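Local coordinates for SCO family protein (Aquifex aeolicus, PDB 3ME7) that probably binds copper and takes part in electron transfer as the thioredoxin-like domain of an SCO1/2-family membrane protein, at residues R41-L46 / F124-V129; Y37-A42 / P74-E79. One frame throughout, in Å; residues are numbered along the deposited sequence.

Interaction 1. Residues R41-L46 / F124-V129; sequences RAACPL and FIHPNV
Cys44 and His126 meet across this contact, SG lying 4.0 Å from NE2; the line from the sulfur to the ring centre runs 57° off the ring normal, an oblique sulfur-aromatic approach. Ala43 comes in from the other side of the ring plane, its CB 4.2 Å from CE1 of His126, also obliquely. The ring reaches this place because CG of His126 sits between its own backbone N and carbonyl carbon (chi1 63°), which sends the imidazole toward the start of helix 43-52. Its rotation is fixed from behind by ND1, which donates a 2.8 Å hydrogen bond to Pro127 O, approaching from above the carbonyl plane. That leaves NE2 directed at the helix start, where a water 3.0 Å from His126 NE2 also accepts a hydrogen bond from Ala43 N. Such a pairing, a CXXXC motif at the head of the first helix of a thioredoxin-like fold with a histidine from a later loop, is the predicted SCO copper site; here Cys44 is oxidised in a disulfide with Cys40. With alanine in place of His126, the bridging water would probably lose its second partner and the predicted copper site its histidine ligand. On the Ala43 side of the ring, Asn128 OD1 touches Ala43 CB at 3.1 Å, while the asparagine backbone is hydrogen-bonded to Gly145.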
# COMPACT_ATOMS: atom_id res chain seq x y z
N ARG A 41 -9.39 -7.02 -12.68
CA ARG A 41 -9.32 -6.35 -13.98
C ARG A 41 -10.08 -5.03 -14.06
O ARG A 41 -10.05 -4.36 -15.10
CB ARG A 41 -9.72 -7.30 -15.11
CG ARG A 41 -8.57 -8.21 -15.54
CD ARG A 41 -8.94 -9.11 -16.68
NE ARG A 41 -10.08 -9.97 -16.36
CZ ARG A 41 -11.25 -9.96 -17.01
NH1 ARG A 41 -11.45 -9.15 -18.04
NH2 ARG A 41 -12.22 -10.78 -16.63
N ALA A 42 -10.75 -4.66 -12.97
CA ALA A 42 -11.57 -3.45 -12.97
C ALA A 42 -10.87 -2.25 -12.33
O ALA A 42 -10.22 -1.46 -13.02
CB ALA A 42 -12.94 -3.73 -12.29
N ALA A 43 -10.97 -2.11 -11.01
CA ALA A 43 -10.45 -0.93 -10.34
C ALA A 43 -8.94 -0.99 -10.16
O ALA A 43 -8.27 0.06 -10.24
CB ALA A 43 -11.13 -0.72 -8.98
N CYS A 44 -8.39 -2.18 -9.93
CA CYS A 44 -6.97 -2.28 -9.56
C CYS A 44 -5.99 -1.87 -10.66
O CYS A 44 -4.97 -1.24 -10.34
CB CYS A 44 -6.60 -3.64 -8.96
SG CYS A 44 -7.76 -4.25 -7.73
N PRO A 45 -6.27 -2.19 -11.95
CA PRO A 45 -5.40 -1.60 -12.97
C PRO A 45 -5.47 -0.08 -12.94
O PRO A 45 -4.46 0.57 -13.17
CB PRO A 45 -5.97 -2.16 -14.30
CG PRO A 45 -6.71 -3.39 -13.92
CD PRO A 45 -7.26 -3.11 -12.54
N LEU A 46 -6.64 0.48 -12.66
CA LEU A 46 -6.76 1.94 -12.61
C LEU A 46 -5.92 2.52 -11.47
O LEU A 46 -5.16 3.47 -11.67
CB LEU A 46 -8.23 2.37 -12.51
CG LEU A 46 -9.15 1.84 -13.62
CD1 LEU A 46 -10.54 2.44 -13.47
CD2 LEU A 46 -8.56 2.16 -14.99
N PHE A 124 -14.31 -9.34 -6.46
CA PHE A 124 -14.58 -8.75 -5.17
C PHE A 124 -15.12 -7.33 -5.34
O PHE A 124 -14.76 -6.64 -6.29
CB PHE A 124 -13.29 -8.69 -4.35
CG PHE A 124 -12.77 -10.04 -3.93
CD1 PHE A 124 -13.57 -10.91 -3.19
CD2 PHE A 124 -11.47 -10.42 -4.26
CE1 PHE A 124 -13.07 -12.17 -2.78
CE2 PHE A 124 -10.97 -11.66 -3.87
CZ PHE A 124 -11.77 -12.53 -3.13
N ILE A 125 -15.99 -6.93 -4.41
CA ILE A 125 -16.38 -5.53 -4.24
C ILE A 125 -15.53 -5.01 -3.09
O ILE A 125 -15.43 -5.67 -2.06
CB ILE A 125 -17.89 -5.43 -3.91
CG1 ILE A 125 -18.73 -5.70 -5.15
CG2 ILE A 125 -18.26 -4.04 -3.34
CD1 ILE A 125 -20.19 -5.93 -4.86
N HIS A 126 -14.89 -3.86 -3.27
CA HIS A 126 -13.92 -3.35 -2.31
C HIS A 126 -13.73 -1.85 -2.51
O HIS A 126 -14.05 -1.32 -3.58
CB HIS A 126 -12.56 -4.08 -2.49
CG HIS A 126 -11.94 -3.85 -3.83
ND1 HIS A 126 -11.06 -2.81 -4.07
CD2 HIS A 126 -12.10 -4.48 -5.02
CE1 HIS A 126 -10.70 -2.82 -5.34
NE2 HIS A 126 -11.32 -3.82 -5.94
N PRO A 127 -13.25 -1.15 -1.46
CA PRO A 127 -12.87 0.26 -1.66
C PRO A 127 -11.61 0.45 -2.49
O PRO A 127 -10.74 -0.45 -2.57
CB PRO A 127 -12.63 0.78 -0.23
CG PRO A 127 -12.42 -0.42 0.61
CD PRO A 127 -13.05 -1.61 -0.08
N ASN A 128 -11.52 1.62 -3.08
CA ASN A 128 -10.32 2.07 -3.78
C ASN A 128 -9.56 3.00 -2.86
O ASN A 128 -9.98 4.12 -2.64
CB ASN A 128 -10.69 2.80 -5.08
CG ASN A 128 -11.53 1.93 -6.01
OD1 ASN A 128 -11.23 0.75 -6.22
ND2 ASN A 128 -12.58 2.48 -6.55
N VAL A 129 -8.44 2.53 -2.31
CA VAL A 129 -7.76 3.30 -1.30
C VAL A 129 -6.25 3.13 -1.37
O VAL A 129 -5.75 2.05 -1.70
CB VAL A 129 -8.27 2.97 0.13
CG1 VAL A 129 -7.92 1.53 0.51
CG2 VAL A 129 -7.70 3.97 1.15
O HOH W 1 -12.03 -4.04 -8.80

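Interaction 2. Residues Y37-A42 / P74-E79; sequences YTHCRA and PKDTLE. With SO4 (sulfate ion), chain C.
Thr38 and Asp76 approach from opposite directions, and the carboxylate grips both the backbone and the side chain of the threonine. Thr38 N gives OD2 of Asp76 a 3.1 Å hydrogen bond, received on the syn lone pair, while OG1 of Thr38 makes a weak one of 3.0 Å to Asp76 OD1. The threonine can use both groups because OG1 stands between its backbone N and carbonyl carbon (chi1 70°); this leaves CG2 beside the N, its methyl pressed to 3.1 Å from Asp76 OD2. That buried oxygen has a further donor in Thr71 OG1, so the carboxylate is held from several directions and is probably kept ionised. The packing is looser toward the exposed His39, whose ring passes Asp76 obliquely with CD2 3.9 Å from OD1, the ring and carboxylate planes 51° apart. A water completes this side, giving OD1 of Asp76 a 2.9 Å bond and accepting one from His39 N. Farther along 74-79, the exposed Thr77 caps helix 78-87, and a sulfate, probably from the crystallisation liquor, takes a 3.3 Å hydrogen bond at O4 from Leu78 N. Thr38 and His39 are the central residues of a type I beta turn, Tyr37 to Cys40, closed by Cys40 N to Tyr37 O. An acidic side chain thus holds the turn that leads into the redox-active CXXXC motif of this thioredoxin-like SCO domain.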
# COMPACT_ATOMS: atom_id res chain seq x y z
N TYR A 37 -6.01 -6.87 -5.78
CA TYR A 37 -5.82 -8.32 -5.95
C TYR A 37 -5.37 -8.62 -7.37
O TYR A 37 -5.61 -7.81 -8.26
CB TYR A 37 -7.04 -9.16 -5.53
CG TYR A 37 -8.34 -8.89 -6.26
CD1 TYR A 37 -9.08 -7.73 -6.01
CD2 TYR A 37 -8.86 -9.83 -7.14
CE1 TYR A 37 -10.28 -7.51 -6.63
CE2 TYR A 37 -10.07 -9.60 -7.78
CZ TYR A 37 -10.76 -8.45 -7.52
OH TYR A 37 -11.96 -8.21 -8.16
N THR A 38 -4.68 -9.74 -7.56
CA THR A 38 -3.88 -9.90 -8.79
C THR A 38 -4.72 -10.21 -10.02
O THR A 38 -4.31 -9.92 -11.14
CB THR A 38 -2.68 -10.88 -8.66
OG1 THR A 38 -3.15 -12.23 -8.54
CG2 THR A 38 -1.79 -10.52 -7.47
N HIS A 39 -5.91 -10.77 -9.80
CA HIS A 39 -6.81 -11.07 -10.90
C HIS A 39 -7.84 -9.96 -11.10
O HIS A 39 -8.80 -10.13 -11.84
CB HIS A 39 -7.49 -12.42 -10.69
CG HIS A 39 -6.55 -13.58 -10.74
ND1 HIS A 39 -6.08 -14.09 -11.93
CD2 HIS A 39 -6.00 -14.33 -9.76
CE1 HIS A 39 -5.27 -15.11 -11.67
NE2 HIS A 39 -5.21 -15.27 -10.36
N CYS A 40 -7.62 -8.82 -10.46
CA CYS A 40 -8.53 -7.68 -10.50
C CYS A 40 -8.38 -6.93 -11.83
O CYS A 40 -7.36 -6.30 -12.09
CB CYS A 40 -8.19 -6.78 -9.31
SG CYS A 40 -9.09 -5.25 -8.96
N ARG A 41 -9.39 -7.02 -12.68
CA ARG A 41 -9.32 -6.35 -13.98
C ARG A 41 -10.08 -5.03 -14.06
O ARG A 41 -10.05 -4.36 -15.10
CB ARG A 41 -9.72 -7.30 -15.11
CG ARG A 41 -8.57 -8.21 -15.54
CD ARG A 41 -8.94 -9.11 -16.68
NE ARG A 41 -10.08 -9.97 -16.36
CZ ARG A 41 -11.25 -9.96 -17.01
NH1 ARG A 41 -11.45 -9.15 -18.04
NH2 ARG A 41 -12.22 -10.78 -16.63
N ALA A 42 -10.75 -4.66 -12.97
CA ALA A 42 -11.57 -3.45 -12.97
C ALA A 42 -10.87 -2.25 -12.33
O ALA A 42 -10.22 -1.46 -13.02
CB ALA A 42 -12.94 -3.73 -12.29
N PRO A 74 -6.57 -13.91 -0.39
CA PRO A 74 -5.72 -14.91 0.27
C PRO A 74 -5.38 -16.13 -0.57
O PRO A 74 -4.56 -16.94 -0.14
CB PRO A 74 -6.54 -15.31 1.51
CG PRO A 74 -7.90 -14.97 1.20
CD PRO A 74 -7.90 -13.83 0.22
N LYS A 75 -5.98 -16.25 -1.75
CA LYS A 75 -5.65 -17.32 -2.68
C LYS A 75 -4.44 -16.97 -3.56
O LYS A 75 -3.87 -17.85 -4.22
CB LYS A 75 -6.87 -17.68 -3.55
CG LYS A 75 -8.06 -18.22 -2.74
CD LYS A 75 -9.10 -18.94 -3.60
CE LYS A 75 -8.55 -20.21 -4.24
NZ LYS A 75 -8.30 -21.30 -3.24
N ASP A 76 -4.02 -15.70 -3.53
CA ASP A 76 -2.89 -15.27 -4.35
C ASP A 76 -1.59 -15.87 -3.81
O ASP A 76 -1.34 -15.86 -2.59
CB ASP A 76 -2.81 -13.73 -4.41
CG ASP A 76 -3.68 -13.12 -5.51
OD1 ASP A 76 -4.25 -13.86 -6.33
OD2 ASP A 76 -3.77 -11.88 -5.55
N THR A 77 -0.78 -16.41 -4.72
CA THR A 77 0.51 -17.01 -4.41
C THR A 77 1.65 -16.10 -4.89
O THR A 77 1.42 -15.05 -5.53
CB THR A 77 0.66 -18.34 -5.14
OG1 THR A 77 0.64 -18.09 -6.55
CG2 THR A 77 -0.47 -19.31 -4.76
N LEU A 78 2.87 -16.52 -4.58
CA LEU A 78 4.08 -15.83 -5.06
C LEU A 78 4.10 -15.72 -6.58
O LEU A 78 4.46 -14.69 -7.12
CB LEU A 78 5.34 -16.51 -4.52
CG LEU A 78 5.50 -16.41 -3.00
CD1 LEU A 78 6.73 -17.18 -2.55
CD2 LEU A 78 5.60 -14.97 -2.55
N GLU A 79 3.68 -16.78 -7.26
CA GLU A 79 3.53 -16.76 -8.71
C GLU A 79 2.61 -15.61 -9.17
O GLU A 79 2.95 -14.87 -10.09
CB GLU A 79 2.98 -18.13 -9.17
CG GLU A 79 2.66 -18.27 -10.64
CD GLU A 79 2.12 -19.66 -10.97
OE1 GLU A 79 0.96 -19.96 -10.61
OE2 GLU A 79 2.86 -20.44 -11.60
S SO4 C . 2.99 -19.34 -1.87
O1 SO4 C . 2.45 -18.01 -1.63
O2 SO4 C . 4.02 -19.63 -0.89
O3 SO4 C . 1.92 -20.33 -1.80
O4 SO4 C . 3.60 -19.38 -3.20
O HOH W 2 -6.58 -12.38 -7.20

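In the fold
Along the chain 37-42 and 41-46 come first, overlapping at Arg41 and Ala42 after strand 31-36, followed by 74-79 and then 124-129; the contact centres lie 12 Å apart. Interaction 2 reaches the loop after the neighbouring parallel strand 66-71; interaction 1 reaches the loop before strand 129-133, the antiparallel neighbour on the other flank of strand 31-36. Residues 37-46, which carry the CXXXC motif, are thus flanked by loops from the two adjoining strands. Tyr37 OH accepts a probable hydrogen bond of 3.1 Å from Phe124 N. The disulfide joins Cys40 of 37-42 to Cys44 of 41-46, so the predicted copper ligands, with His126, fall across both contacts' segments.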